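Local atomic coordinates of fucolectin-related protein (Streptococcus pneumoniae, PDB entry 2WMF), a protein that probably hydrolyses glycosidic bonds in host blood-group carbohydrate antigens, as a family 98 glycoside hydrolase. Residues S37-S42 with H176-D181. Residues are numbered along the deposited sequence; the frame is centred on the assembly and turned at random.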
ATOM      1  N   SER A  37      11.990   1.575  10.195  1.00  9.77           N
ATOM      2  CA  SER A  37      12.674   2.133   9.031  1.00  9.04           C
ATOM      3  C   SER A  37      12.006   1.594   7.744  1.00  8.85           C
ATOM      4  O   SER A  37      12.551   0.739   7.054  1.00  8.31           O
ATOM      5  CB  SER A  37      14.131   1.702   9.062  1.00  9.16           C
ATOM      6  OG  SER A  37      14.902   2.251   8.031  1.00  9.91           O
ATOM      7  N   PRO A  38      10.783   2.061   7.467  1.00  8.08           N
ATOM      8  CA  PRO A  38      10.073   1.607   6.276  1.00  8.72           C
ATOM      9  C   PRO A  38      10.697   2.181   5.009  1.00  8.46           C
ATOM     10  O   PRO A  38      11.613   3.031   5.062  1.00  8.88           O
ATOM     11  CB  PRO A  38       8.666   2.157   6.501  1.00  8.75           C
ATOM     12  CG  PRO A  38       8.873   3.415   7.305  1.00  8.31           C
ATOM     13  CD  PRO A  38      10.010   3.046   8.237  1.00  7.05           C
ATOM     14  N   LEU A  39      10.230   1.690   3.858  1.00  8.90           N
ATOM     15  CA  LEU A  39      10.773   2.083   2.569  1.00  8.54           C
ATOM     16  C   LEU A  39       9.678   2.552   1.602  1.00  8.47           C
ATOM     17  O   LEU A  39       8.651   1.875   1.415  1.00  8.41           O
ATOM     18  CB  LEU A  39      11.574   0.914   1.911  1.00  8.22           C
ATOM     19  CG  LEU A  39      12.178   1.206   0.534  1.00  9.36           C
ATOM     20  CD1 LEU A  39      13.271   2.285   0.701  1.00  9.04           C
ATOM     21  CD2 LEU A  39      12.770  -0.050  -0.146  1.00  9.76           C
ATOM     22  N   LEU A  40       9.872   3.760   1.076  1.00  8.25           N
ATOM     23  CA  LEU A  40       8.979   4.324   0.044  1.00  8.64           C
ATOM     24  C   LEU A  40       9.699   4.290  -1.291  1.00  9.04           C
ATOM     25  O   LEU A  40      10.758   4.899  -1.439  1.00  8.89           O
ATOM     26  CB  LEU A  40       8.584   5.757   0.426  1.00  8.90           C
ATOM     27  CG  LEU A  40       7.766   6.558  -0.611  1.00  8.30           C
ATOM     28  CD1 LEU A  40       6.344   5.968  -0.662  1.00  9.07           C
ATOM     29  CD2 LEU A  40       7.700   8.077  -0.320  1.00 10.84           C
ATOM     30  N   LEU A  41       9.106   3.596  -2.274  1.00  8.55           N
ATOM     31  CA  LEU A  41       9.584   3.554  -3.621  1.00  9.74           C
ATOM     32  C   LEU A  41       8.753   4.502  -4.523  1.00  9.08           C
ATOM     33  O   LEU A  41       7.527   4.493  -4.483  1.00  9.30           O
ATOM     34  CB  LEU A  41       9.535   2.141  -4.199  1.00  9.96           C
ATOM     35  CG  LEU A  41      10.499   1.125  -3.574  1.00 10.72           C
ATOM     36  CD1 LEU A  41      10.106  -0.329  -3.920  1.00 11.68           C
ATOM     37  CD2 LEU A  41      11.929   1.425  -4.020  1.00 12.25           C
ATOM     38  N   SER A  42       9.460   5.307  -5.295  1.00  8.92           N
ATOM     39  CA  SER A  42       8.884   6.198  -6.298  1.00  9.24           C
ATOM     40  C   SER A  42       9.502   5.881  -7.653  1.00  9.32           C
ATOM     41  O   SER A  42      10.719   5.865  -7.789  1.00  9.65           O
ATOM     42  CB  SER A  42       9.092   7.660  -5.934  1.00  9.14           C
ATOM     43  OG  SER A  42       8.681   7.942  -4.604  1.00  9.28           O
ATOM     44  N   HIS A 176      18.327  -6.014  -1.681  1.00  9.31           N
ATOM     45  CA  HIS A 176      16.958  -6.581  -1.589  1.00  8.72           C
ATOM     46  C   HIS A 176      16.385  -6.952  -2.969  1.00  8.21           C
ATOM     47  O   HIS A 176      16.519  -6.202  -3.927  1.00  8.67           O
ATOM     48  CB  HIS A 176      16.005  -5.598  -0.917  1.00  8.65           C
ATOM     49  CG  HIS A 176      16.218  -5.453   0.560  1.00  8.01           C
ATOM     50  ND1 HIS A 176      17.057  -4.496   1.113  1.00 10.49           N
ATOM     51  CD2 HIS A 176      15.698  -6.155   1.596  1.00  9.87           C
ATOM     52  CE1 HIS A 176      17.052  -4.638   2.431  1.00 10.31           C
ATOM     53  NE2 HIS A 176      16.222  -5.634   2.753  1.00  7.90           N
ATOM     54  N   PHE A 177      15.727  -8.098  -3.006  1.00  7.76           N
ATOM     55  CA  PHE A 177      14.926  -8.546  -4.133  1.00  7.82           C
ATOM     56  C   PHE A 177      13.481  -8.309  -3.729  1.00  7.35           C
ATOM     57  O   PHE A 177      13.003  -8.844  -2.715  1.00  7.43           O
ATOM     58  CB  PHE A 177      15.161 -10.032  -4.419  1.00  8.10           C
ATOM     59  CG  PHE A 177      14.453 -10.557  -5.677  1.00  9.00           C
ATOM     60  CD1 PHE A 177      15.062 -10.456  -6.905  1.00  8.70           C
ATOM     61  CD2 PHE A 177      13.149 -11.063  -5.608  1.00  8.27           C
ATOM     62  CE1 PHE A 177      14.448 -10.901  -8.069  1.00  7.88           C
ATOM     63  CE2 PHE A 177      12.520 -11.525  -6.741  1.00  9.19           C
ATOM     64  CZ  PHE A 177      13.148 -11.429  -7.976  1.00  8.88           C
ATOM     65  N   ILE A 178      12.792  -7.504  -4.534  1.00  7.45           N
ATOM     66  CA  ILE A 178      11.396  -7.077  -4.227  1.00  8.44           C
ATOM     67  C   ILE A 178      10.478  -7.622  -5.320  1.00  8.35           C
ATOM     68  O   ILE A 178      10.617  -7.255  -6.494  1.00  8.53           O
ATOM     69  CB  ILE A 178      11.262  -5.550  -4.101  1.00  8.43           C
ATOM     70  CG1 ILE A 178      12.249  -5.023  -3.046  1.00  9.13           C
ATOM     71  CG2 ILE A 178       9.781  -5.144  -3.751  1.00  8.03           C
ATOM     72  CD1 ILE A 178      12.142  -3.542  -2.783  1.00 10.90           C
ATOM     73  N   TRP A 179       9.539  -8.479  -4.904  1.00  9.15           N
ATOM     74  CA  TRP A 179       8.620  -9.154  -5.841  1.00  7.86           C
ATOM     75  C   TRP A 179       7.168  -8.679  -5.630  1.00  7.90           C
ATOM     76  O   TRP A 179       6.580  -8.996  -4.614  1.00  9.00           O
ATOM     77  CB  TRP A 179       8.697 -10.691  -5.674  1.00  8.88           C
ATOM     78  CG  TRP A 179       8.037 -11.483  -6.775  1.00  8.77           C
ATOM     79  CD1 TRP A 179       7.077 -11.049  -7.660  1.00  9.27           C
ATOM     80  CD2 TRP A 179       8.280 -12.854  -7.095  1.00  8.75           C
ATOM     81  NE1 TRP A 179       6.708 -12.066  -8.492  1.00  7.90           N
ATOM     82  CE2 TRP A 179       7.420 -13.191  -8.163  1.00  9.19           C
ATOM     83  CE3 TRP A 179       9.137 -13.842  -6.569  1.00  9.20           C
ATOM     84  CZ2 TRP A 179       7.423 -14.468  -8.741  1.00  8.59           C
ATOM     85  CZ3 TRP A 179       9.138 -15.092  -7.118  1.00  9.56           C
ATOM     86  CH2 TRP A 179       8.276 -15.406  -8.197  1.00  9.72           C
ATOM     87  N   HIS A 180       6.628  -7.906  -6.576  1.00  6.84           N
ATOM     88  CA  HIS A 180       5.230  -7.449  -6.529  1.00  7.51           C
ATOM     89  C   HIS A 180       4.391  -8.364  -7.413  1.00  8.00           C
ATOM     90  O   HIS A 180       4.639  -8.513  -8.629  1.00  9.33           O
ATOM     91  CB  HIS A 180       5.089  -6.019  -7.083  1.00  6.90           C
ATOM     92  CG  HIS A 180       5.645  -4.937  -6.205  1.00  8.11           C
ATOM     93  ND1 HIS A 180       5.015  -4.498  -5.056  1.00  9.81           N
ATOM     94  CD2 HIS A 180       6.735  -4.148  -6.364  1.00  8.49           C
ATOM     95  CE1 HIS A 180       5.714  -3.502  -4.529  1.00  9.40           C
ATOM     96  NE2 HIS A 180       6.755  -3.258  -5.305  1.00  8.99           N
ATOM     97  N   ASP A 181       3.357  -8.968  -6.826  1.00  7.89           N
ATOM     98  CA  ASP A 181       2.460  -9.857  -7.592  1.00  8.09           C
ATOM     99  C   ASP A 181       1.201 -10.114  -6.779  1.00  7.74           C
ATOM    100  O   ASP A 181       1.041  -9.568  -5.678  1.00  7.42           O
ATOM    101  CB  ASP A 181       3.189 -11.154  -8.032  1.00  7.87           C
ATOM    102  CG  ASP A 181       3.284 -11.295  -9.523  1.00  9.11           C
ATOM    103  OD1 ASP A 181       2.316 -10.881 -10.205  1.00  9.36           O
ATOM    104  OD2 ASP A 181       4.352 -11.782 -10.009  1.00  8.51           O
TER
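Leu41 and Ile178 reach toward each other tip to tip through the middle of a closed (beta/alpha)8 barrel, whose first and fifth parallel strands, 39-45 and 176-180, supply the two residues. Their CA atoms, the nearest pair between the segments, are 10.8 Å apart, too far for backbone pairing, and side chains alone bridge the gap. CD1 of Leu41 ends 4.0 Å from CD1 of Ile178. The CG1 branch of Ile178 lies anti to the carbonyl carbon (chi1 -55°) and runs on extended (chi2 -177°), which sends CD1 toward the opposite strand; a beta-branched residue also suits a strand. Leu39, two residues before Leu41 on the same face, lies more loosely, its CD2 4.4 Å from Ile178 CD1. Leucine's gamma-branched chain lets its methyls reach the interior. At the fringe, His180 NE2 stands 4.7 Å from Leu41 CD1, its ring held by ND1 to Thr211 O. Leu40 faces outward, as do Phe177, packed on helix 159-172, and Trp179, whose NE1 donates to the anti lone pair of Asp181 OD2 (2.8 Å), almost in the indole plane. Among the three aliphatic residues the contact is apolar, buried and small, just two methyl-methyl approaches, implying modest cohesion by dispersion and exclusion of water rather than by directional bonds.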